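Local coordinates for protein Ispd/ispf bifunctional enzyme (Campylobacter jejuni, PDB 1W55) that makes 4-diphosphocytidyl-2-C-methyl-D-erythritol from CTP and methylerythritol phosphate, and cyclises its 2-phosphate to methylerythritol cyclodiphosphate with release of CMP, two steps of isoprenoid precursor synthesis, at residues 249-254 against 280-285; 259-264 against 296-301; 323-328 against 334-339. All blocks are in the same frame, centred on the assembly; numbering follows the deposited sequence.

Contact 1. Residues 249-254 against 280-285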
loop_
_atom_site.group_PDB
_atom_site.type_symbol
_atom_site.label_atom_id
_atom_site.label_comp_id
_atom_site.label_asym_id
_atom_site.label_seq_id
_atom_site.Cartn_x
_atom_site.Cartn_y
_atom_site.Cartn_z
ATOM N N LEU A 249 41.236 1.583 27.616
ATOM C CA LEU A 249 40.337 1.803 26.493
ATOM C C LEU A 249 39.305 0.666 26.391
ATOM O O LEU A 249 38.099 0.910 26.415
ATOM C CB LEU A 249 41.112 2.011 25.183
ATOM C CG LEU A 249 40.247 2.458 23.998
ATOM C CD1 LEU A 249 41.084 3.189 22.937
ATOM C CD2 LEU A 249 39.486 1.281 23.379
ATOM N N ALA A 250 39.784 -0.570 26.281
ATOM C CA ALA A 250 38.897 -1.721 26.150
ATOM C C ALA A 250 37.914 -1.772 27.325
ATOM O O ALA A 250 36.746 -2.099 27.150
ATOM C CB ALA A 250 39.711 -3.024 26.059
ATOM N N HIS A 251 38.392 -1.418 28.513
ATOM C CA HIS A 251 37.577 -1.463 29.716
ATOM C C HIS A 251 36.488 -0.397 29.695
ATOM O O HIS A 251 35.346 -0.677 30.067
ATOM C CB HIS A 251 38.463 -1.342 30.964
ATOM C CG HIS A 251 39.461 -2.452 31.083
ATOM N ND1 HIS A 251 40.635 -2.331 31.794
ATOM C CD2 HIS A 251 39.468 -3.699 30.551
ATOM C CE1 HIS A 251 41.320 -3.457 31.703
ATOM N NE2 HIS A 251 40.631 -4.304 30.960
ATOM N N SER A 252 36.839 0.805 29.231
ATOM C CA SER A 252 35.868 1.890 29.127
ATOM C C SER A 252 34.810 1.533 28.095
ATOM O O SER A 252 33.618 1.730 28.320
ATOM C CB SER A 252 36.560 3.201 28.743
ATOM O OG SER A 252 35.609 4.220 28.487
ATOM N N LEU A 253 35.253 0.991 26.966
ATOM C CA LEU A 253 34.345 0.629 25.894
ATOM C C LEU A 253 33.373 -0.498 26.309
ATOM O O LEU A 253 32.185 -0.453 25.996
ATOM C CB LEU A 253 35.134 0.240 24.652
ATOM C CG LEU A 253 34.318 -0.197 23.451
ATOM C CD1 LEU A 253 33.241 0.862 23.075
ATOM C CD2 LEU A 253 35.269 -0.502 22.290
ATOM N N THR A 254 33.889 -1.497 27.015
ATOM C CA THR A 254 33.057 -2.551 27.588
ATOM C C THR A 254 31.929 -1.955 28.443
ATOM O O THR A 254 30.777 -2.348 28.317
ATOM C CB THR A 254 33.938 -3.478 28.436
ATOM O OG1 THR A 254 34.975 -4.071 27.605
ATOM C CG2 THR A 254 33.119 -4.642 28.964
ATOM N N ALA A 280 43.884 -12.127 31.731
ATOM C CA ALA A 280 42.886 -11.947 30.676
ATOM C C ALA A 280 43.359 -11.051 29.516
ATOM O O ALA A 280 44.138 -10.115 29.698
ATOM C CB ALA A 280 41.580 -11.416 31.264
ATOM N N ASN A 281 42.903 -11.388 28.318
ATOM C CA ASN A 281 42.976 -10.498 27.173
ATOM C C ASN A 281 41.717 -9.621 27.187
ATOM O O ASN A 281 40.615 -10.121 26.938
ATOM C CB ASN A 281 43.065 -11.333 25.892
ATOM C CG ASN A 281 43.170 -10.487 24.631
ATOM O OD1 ASN A 281 42.745 -9.333 24.595
ATOM N ND2 ASN A 281 43.726 -11.076 23.579
ATOM N N SER A 282 41.884 -8.332 27.505
ATOM C CA SER A 282 40.770 -7.353 27.612
ATOM C C SER A 282 39.880 -7.219 26.378
ATOM O O SER A 282 38.694 -6.939 26.496
ATOM C CB SER A 282 41.320 -5.975 27.953
ATOM O OG SER A 282 41.667 -5.904 29.322
ATOM N N MET A 283 40.464 -7.418 25.202
ATOM C CA MET A 283 39.730 -7.389 23.948
ATOM C C MET A 283 38.816 -8.617 23.821
ATOM O O MET A 283 37.750 -8.539 23.201
ATOM C CB MET A 283 40.697 -7.310 22.754
ATOM C CG MET A 283 41.408 -5.961 22.616
ATOM S SD MET A 283 40.255 -4.541 22.543
ATOM C CE MET A 283 39.795 -4.521 20.785
ATOM N N GLU A 284 39.239 -9.737 24.408
ATOM C CA GLU A 284 38.404 -10.938 24.470
ATOM C C GLU A 284 37.265 -10.728 25.458
ATOM O O GLU A 284 36.137 -11.155 25.202
ATOM C CB GLU A 284 39.243 -12.180 24.834
ATOM C CG GLU A 284 38.457 -13.488 24.987
ATOM C CD GLU A 284 37.748 -13.953 23.710
ATOM O OE1 GLU A 284 38.264 -13.721 22.587
ATOM O OE2 GLU A 284 36.663 -14.562 23.834
ATOM N N LEU A 285 37.565 -10.047 26.568
ATOM C CA LEU A 285 36.555 -9.677 27.557
ATOM C C LEU A 285 35.521 -8.747 26.932
ATOM O O LEU A 285 34.325 -8.914 27.154
ATOM C CB LEU A 285 37.195 -8.997 28.774
ATOM C CG LEU A 285 38.180 -9.790 29.642
ATOM C CD1 LEU A 285 38.598 -8.966 30.852
ATOM C CD2 LEU A 285 37.604 -11.126 30.087
HETATM O O HOH W 1 37.504 -5.222 28.360
#

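Contact 2. Residues 259-264 against 296-301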
loop_
_atom_site.group_PDB
_atom_site.type_symbol
_atom_site.label_atom_id
_atom_site.label_comp_id
_atom_site.label_asym_id
_atom_site.label_seq_id
_atom_site.Cartn_x
_atom_site.Cartn_y
_atom_site.Cartn_z
ATOM N N GLY A 259 26.373 -0.750 29.270
ATOM C CA GLY A 259 25.514 0.306 29.781
ATOM C C GLY A 259 24.343 0.587 28.868
ATOM O O GLY A 259 23.215 0.718 29.336
ATOM N N ALA A 260 24.606 0.646 27.557
ATOM C CA ALA A 260 23.557 0.896 26.573
ATOM C C ALA A 260 22.526 -0.236 26.556
ATOM O O ALA A 260 21.354 -0.008 26.271
ATOM C CB ALA A 260 24.167 1.113 25.175
ATOM N N ALA A 261 22.973 -1.444 26.894
ATOM C CA ALA A 261 22.124 -2.635 26.908
ATOM C C ALA A 261 21.461 -2.877 28.255
ATOM O O ALA A 261 20.710 -3.829 28.406
ATOM C CB ALA A 261 22.946 -3.875 26.496
ATOM N N GLY A 262 21.758 -2.029 29.235
ATOM C CA GLY A 262 21.215 -2.178 30.571
ATOM C C GLY A 262 21.795 -3.346 31.354
ATOM O O GLY A 262 21.136 -3.865 32.243
ATOM N N LEU A 263 23.042 -3.722 31.066
ATOM C CA LEU A 263 23.642 -4.939 31.614
ATOM C C LEU A 263 24.714 -4.699 32.677
ATOM O O LEU A 263 25.594 -5.545 32.877
ATOM C CB LEU A 263 24.228 -5.777 30.474
ATOM C CG LEU A 263 23.560 -7.073 29.981
ATOM C CD1 LEU A 263 22.055 -7.100 30.196
ATOM C CD2 LEU A 263 23.928 -7.368 28.498
ATOM N N GLY A 264 24.642 -3.563 33.364
ATOM C CA GLY A 264 25.528 -3.299 34.485
ATOM C C GLY A 264 26.831 -2.635 34.069
ATOM O O GLY A 264 26.831 -1.686 33.274
ATOM N N ILE A 296 20.562 -10.598 23.950
ATOM C CA ILE A 296 19.300 -9.924 24.275
ATOM C C ILE A 296 18.761 -8.996 23.168
ATOM O O ILE A 296 17.853 -8.208 23.405
ATOM C CB ILE A 296 19.356 -9.225 25.649
ATOM C CG1 ILE A 296 20.491 -8.191 25.709
ATOM C CG2 ILE A 296 19.496 -10.262 26.780
ATOM C CD1 ILE A 296 20.338 -7.211 26.858
ATOM N N GLY A 297 19.288 -9.114 21.955
ATOM C CA GLY A 297 18.629 -8.514 20.808
ATOM C C GLY A 297 19.131 -7.170 20.304
ATOM O O GLY A 297 18.458 -6.522 19.488
ATOM N N PHE A 298 20.311 -6.767 20.756
ATOM C CA PHE A 298 20.875 -5.474 20.400
ATOM C C PHE A 298 22.017 -5.605 19.400
ATOM O O PHE A 298 22.627 -6.672 19.271
ATOM C CB PHE A 298 21.399 -4.777 21.653
ATOM C CG PHE A 298 20.330 -4.164 22.500
ATOM C CD1 PHE A 298 19.985 -4.729 23.725
ATOM C CD2 PHE A 298 19.663 -3.026 22.074
ATOM C CE1 PHE A 298 19.002 -4.153 24.500
ATOM C CE2 PHE A 298 18.686 -2.442 22.848
ATOM C CZ PHE A 298 18.346 -2.994 24.054
ATOM N N GLU A 299 22.327 -4.496 18.735
ATOM C CA GLU A 299 23.374 -4.438 17.730
ATOM C C GLU A 299 23.989 -3.030 17.760
ATOM O O GLU A 299 23.268 -2.040 17.893
ATOM C CB GLU A 299 22.741 -4.713 16.363
ATOM C CG GLU A 299 23.702 -4.749 15.197
ATOM C CD GLU A 299 23.019 -5.122 13.887
ATOM O OE1 GLU A 299 21.783 -5.373 13.894
ATOM O OE2 GLU A 299 23.725 -5.149 12.850
ATOM N N LEU A 300 25.311 -2.950 17.633
ATOM C CA LEU A 300 26.008 -1.673 17.630
ATOM C C LEU A 300 25.796 -0.875 16.342
ATOM O O LEU A 300 25.806 -1.429 15.249
ATOM C CB LEU A 300 27.509 -1.875 17.880
ATOM C CG LEU A 300 27.969 -2.004 19.342
ATOM C CD1 LEU A 300 29.357 -2.629 19.405
ATOM C CD2 LEU A 300 27.965 -0.662 20.073
ATOM N N ILE A 301 25.610 0.432 16.485
ATOM C CA ILE A 301 25.612 1.313 15.327
ATOM C C ILE A 301 26.989 1.928 15.201
ATOM O O ILE A 301 27.585 1.891 14.124
ATOM C CB ILE A 301 24.522 2.420 15.425
ATOM C CG1 ILE A 301 23.122 1.814 15.242
ATOM C CG2 ILE A 301 24.780 3.511 14.388
ATOM C CD1 ILE A 301 21.988 2.792 15.515
#

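Contact 3. Residues 323-328 against 334-339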
loop_
_atom_site.group_PDB
_atom_site.type_symbol
_atom_site.label_atom_id
_atom_site.label_comp_id
_atom_site.label_asym_id
_atom_site.label_seq_id
_atom_site.Cartn_x
_atom_site.Cartn_y
_atom_site.Cartn_z
ATOM N N SER A 323 40.688 -0.381 13.832
ATOM C CA SER A 323 40.615 -1.603 13.040
ATOM C C SER A 323 40.581 -2.861 13.924
ATOM O O SER A 323 39.849 -3.816 13.635
ATOM C CB SER A 323 41.760 -1.649 12.006
ATOM O OG SER A 323 41.935 -2.966 11.507
ATOM N N ASN A 324 41.360 -2.863 14.998
ATOM C CA ASN A 324 41.325 -3.972 15.960
ATOM C C ASN A 324 39.988 -4.094 16.728
ATOM O O ASN A 324 39.490 -5.205 16.938
ATOM C CB ASN A 324 42.505 -3.879 16.933
ATOM C CG ASN A 324 42.871 -5.234 17.552
ATOM O OD1 ASN A 324 42.848 -6.276 16.882
ATOM N ND2 ASN A 324 43.199 -5.224 18.836
ATOM N N ILE A 325 39.410 -2.958 17.132
ATOM C CA ILE A 325 38.053 -2.937 17.697
ATOM C C ILE A 325 37.037 -3.490 16.705
ATOM O O ILE A 325 36.163 -4.259 17.087
ATOM C CB ILE A 325 37.614 -1.500 18.145
ATOM C CG1 ILE A 325 38.434 -1.011 19.341
ATOM C CG2 ILE A 325 36.101 -1.469 18.487
ATOM C CD1 ILE A 325 38.390 0.537 19.542
ATOM N N ALA A 326 37.141 -3.084 15.438
ATOM C CA ALA A 326 36.226 -3.573 14.399
ATOM C C ALA A 326 36.296 -5.092 14.249
ATOM O O ALA A 326 35.266 -5.750 14.127
ATOM C CB ALA A 326 36.504 -2.883 13.035
ATOM N N HIS A 327 37.517 -5.628 14.230
ATOM C CA HIS A 327 37.758 -7.060 14.028
ATOM C C HIS A 327 37.243 -7.877 15.218
ATOM O O HIS A 327 36.548 -8.866 15.032
ATOM C CB HIS A 327 39.256 -7.325 13.774
ATOM C CG HIS A 327 39.620 -8.779 13.742
ATOM N ND1 HIS A 327 40.168 -9.434 14.827
ATOM C CD2 HIS A 327 39.510 -9.708 12.758
ATOM C CE1 HIS A 327 40.380 -10.701 14.511
ATOM N NE2 HIS A 327 39.989 -10.894 13.263
ATOM N N THR A 328 37.583 -7.433 16.428
ATOM C CA THR A 328 37.086 -8.018 17.674
ATOM C C THR A 328 35.549 -8.081 17.727
ATOM O O THR A 328 34.974 -9.081 18.169
ATOM C CB THR A 328 37.599 -7.169 18.870
ATOM O OG1 THR A 328 39.019 -7.299 18.989
ATOM C CG2 THR A 328 37.041 -7.671 20.227
ATOM N N PHE A 334 34.360 1.694 9.567
ATOM C CA PHE A 334 33.908 3.086 9.580
ATOM C C PHE A 334 33.064 3.464 10.808
ATOM O O PHE A 334 32.906 4.643 11.102
ATOM C CB PHE A 334 33.160 3.444 8.291
ATOM C CG PHE A 334 31.739 2.928 8.233
ATOM C CD1 PHE A 334 30.676 3.725 8.658
ATOM C CD2 PHE A 334 31.460 1.670 7.703
ATOM C CE1 PHE A 334 29.353 3.260 8.584
ATOM C CE2 PHE A 334 30.155 1.200 7.621
ATOM C CZ PHE A 334 29.096 1.993 8.066
ATOM N N ARG A 335 32.529 2.459 11.496
ATOM C CA ARG A 335 31.679 2.664 12.669
ATOM C C ARG A 335 32.450 2.937 13.967
ATOM O O ARG A 335 31.829 3.102 15.009
ATOM C CB ARG A 335 30.779 1.445 12.885
ATOM C CG ARG A 335 29.768 1.242 11.796
ATOM C CD ARG A 335 28.997 -0.050 11.909
ATOM N NE ARG A 335 28.050 -0.144 10.800
ATOM C CZ ARG A 335 26.933 0.578 10.684
ATOM N NH1 ARG A 335 26.569 1.454 11.634
ATOM N NH2 ARG A 335 26.163 0.409 9.614
ATOM N N ILE A 336 33.788 2.956 13.898
ATOM C CA ILE A 336 34.653 3.108 15.077
ATOM C C ILE A 336 35.512 4.352 14.930
ATOM O O ILE A 336 36.142 4.555 13.883
ATOM C CB ILE A 336 35.636 1.890 15.249
ATOM C CG1 ILE A 336 34.994 0.540 14.878
ATOM C CG2 ILE A 336 36.269 1.901 16.641
ATOM C CD1 ILE A 336 33.829 0.126 15.716
ATOM N N ASN A 337 35.587 5.147 15.991
ATOM C CA ASN A 337 36.428 6.340 15.995
ATOM C C ASN A 337 37.137 6.528 17.333
ATOM O O ASN A 337 36.511 6.468 18.394
ATOM C CB ASN A 337 35.605 7.582 15.658
ATOM C CG ASN A 337 36.477 8.772 15.273
ATOM O OD1 ASN A 337 36.989 8.849 14.150
ATOM N ND2 ASN A 337 36.641 9.708 16.200
ATOM N N VAL A 338 38.442 6.768 17.280
ATOM C CA VAL A 338 39.226 6.977 18.492
ATOM C C VAL A 338 39.895 8.336 18.434
ATOM O O VAL A 338 40.609 8.636 17.473
ATOM C CB VAL A 338 40.282 5.855 18.690
ATOM C CG1 VAL A 338 41.153 6.126 19.925
ATOM C CG2 VAL A 338 39.597 4.487 18.809
ATOM N N LYS A 339 39.662 9.151 19.460
ATOM C CA LYS A 339 40.227 10.492 19.549
ATOM C C LYS A 339 41.113 10.579 20.775
ATOM O O LYS A 339 41.081 9.696 21.629
ATOM C CB LYS A 339 39.105 11.546 19.649
ATOM C CG LYS A 339 37.975 11.359 18.632
ATOM C CD LYS A 339 36.990 12.531 18.653
ATOM C CE LYS A 339 36.212 12.615 19.969
ATOM N NZ LYS A 339 35.626 11.300 20.398
#

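Contact 1. Residues 249-254 against 280-285
S282 OG has two partners, H251 NE2 across the contact and D245 OD1. H251 NE2 donates to S282 OG at 2.5 Å, a length too short to be taken at face value. The bond is far from straight (132° at the hydrogen), and the serine oxygen lies some 30° out of the imidazole plane. On its other nitrogen, ND1, H251 bonds H219, and the bonds at ND1 and NE2 probably hold the ring's rotation. Beside this polar pair the packing is apolar. The M283 chain is bent at chi2 and chi3, which swings SD back onto A250 CB at 3.9 Å. A water then bridges the helices, donating to T254 OG1 at 2.9 Å and S282 O at 2.8 Å; T254 OG1 donates a hydrogen bond to A250 O (2.7 Å). N281 caps the second helix, its OD1 accepting from M283 N. As in related IspF enzymes, D217, H219 and H251 probably bind a divalent cation; the magnesium here is about 6 Å from the nearest atom of the H251 side chain, too far to be its ligand. The place of S282, with D245, is consistent with a second shell behind the IspF metal site.

Contact 2. Residues 259-264 against 296-301
I296 CD1 is the tip on which this contact turns, meeting L263 CD1 at 3.8 Å and L263 CD2 at 3.9 Å. The two side chains reach for each other end on. With chi1 at 58°, I296 carries CG1 in the crowded position between its backbone N and carbonyl carbon, and the nearly extended chi2 (163°) then sends CD1 away from its own chain, over the turn that follows helix 248-260. The same methyl also rests 3.7 Å from A261 O.

A261, I296 and F298 make up the buried part. A261 CB meets two neighbours on one side, I296 CD1 at 4.2 Å and F298 CD1 at 4.1 Å, the latter approached obliquely. F298 also touches F211, edge to face, and Y365, while V293 of helix 282-295 touches A261, L263 and F298 alike. L263, by contrast, is partly exposed and has K292 beside it, although its methyls are as close to I296 CD1 as any in the contact.

Glycines at positive phi end both helices: G262 closes helix 248-260 in a Schellman motif, with its N bonded back to G259 O, and G297 is the C-prime residue of the Schellman motif that ends helix 282-295, from which the chain passes directly into strand 298-308. G297 also forms a backbone hydrogen bond with F366. G264 N, just past the first turn, is hydrogen-bonded to N337 of a neighbouring subunit, and I296 touches F25 of the cytidylyltransferase part of the chain.

Between the two segments everything is van der Waals contact, so the fit depends on the shape of a few methyls and one ring rather than on directed bonds.

Contact 3. Residues 323-328 against 334-339
Both isoleucines, I325 and I336, carry CG1 beside the backbone N and CG2 beside the carbonyl carbon, but they diverge further out. I325 is nearly extended at chi2 (161°), which carries CD1 across the gap to I336 CG2 at 3.8 Å; I336 folds at chi2 (-63°), bringing CD1 to within 3.9 Å of I325 CG2. Their branches cross obliquely, and I325 CG2 also lies 3.8 Å from I336 CG2, making four methyl groups interlock. Two wider contacts extend the patch: I325 CD1 meets V338 CG2 at 4.2 Å, and A326 CB lies 4.2 Å from I336 CG1.

Helix and strand run roughly antiparallel, the axes of 323-328 and 336-339 coming within 8.6 Å at 145°. They belong to the last two elements of a beta-alpha-beta unit, strand 298-308, helix 318-329 and strand 336-341, in which the helix covers one face of the sheet; I325 and I336 both reach I303 of the first strand. Polar ties lie around the patch: K339 makes a salt bridge to D304, and R335 makes one to E209 of a neighbouring subunit. Q322, earlier on the helix, adds a directed bond by accepting from V338 N.

Between 323-328 and 334-339 themselves the contact is aliphatic methyl packing, close but weakly directional.

Contacts 1 and 2 share helix 248-260, with centres 16 Å apart and no direct touch. Contact 3 lies 13 Å from contact 1 by centres and joins it in one core: M283 CE meets I325 CA at 3.9 Å, and L253 CD2 meets I325 CG2 at 4.0 Å. Contacts 2 and 3, 18 Å apart by centres, meet through the R335 side chain, with a probable hydrogen bond from NH1 to I301 O at 2.7 Å. Contact 1 adjoins the metal site through H251, with magnesium about 6 Å from its side chain by nearest atoms, whereas contact 2 faces the cytidylyltransferase part, where I296 touches F25. The V338 side chain of contact 3 comes within about 8 Å of a bound cytidine monophosphate, by nearest atoms.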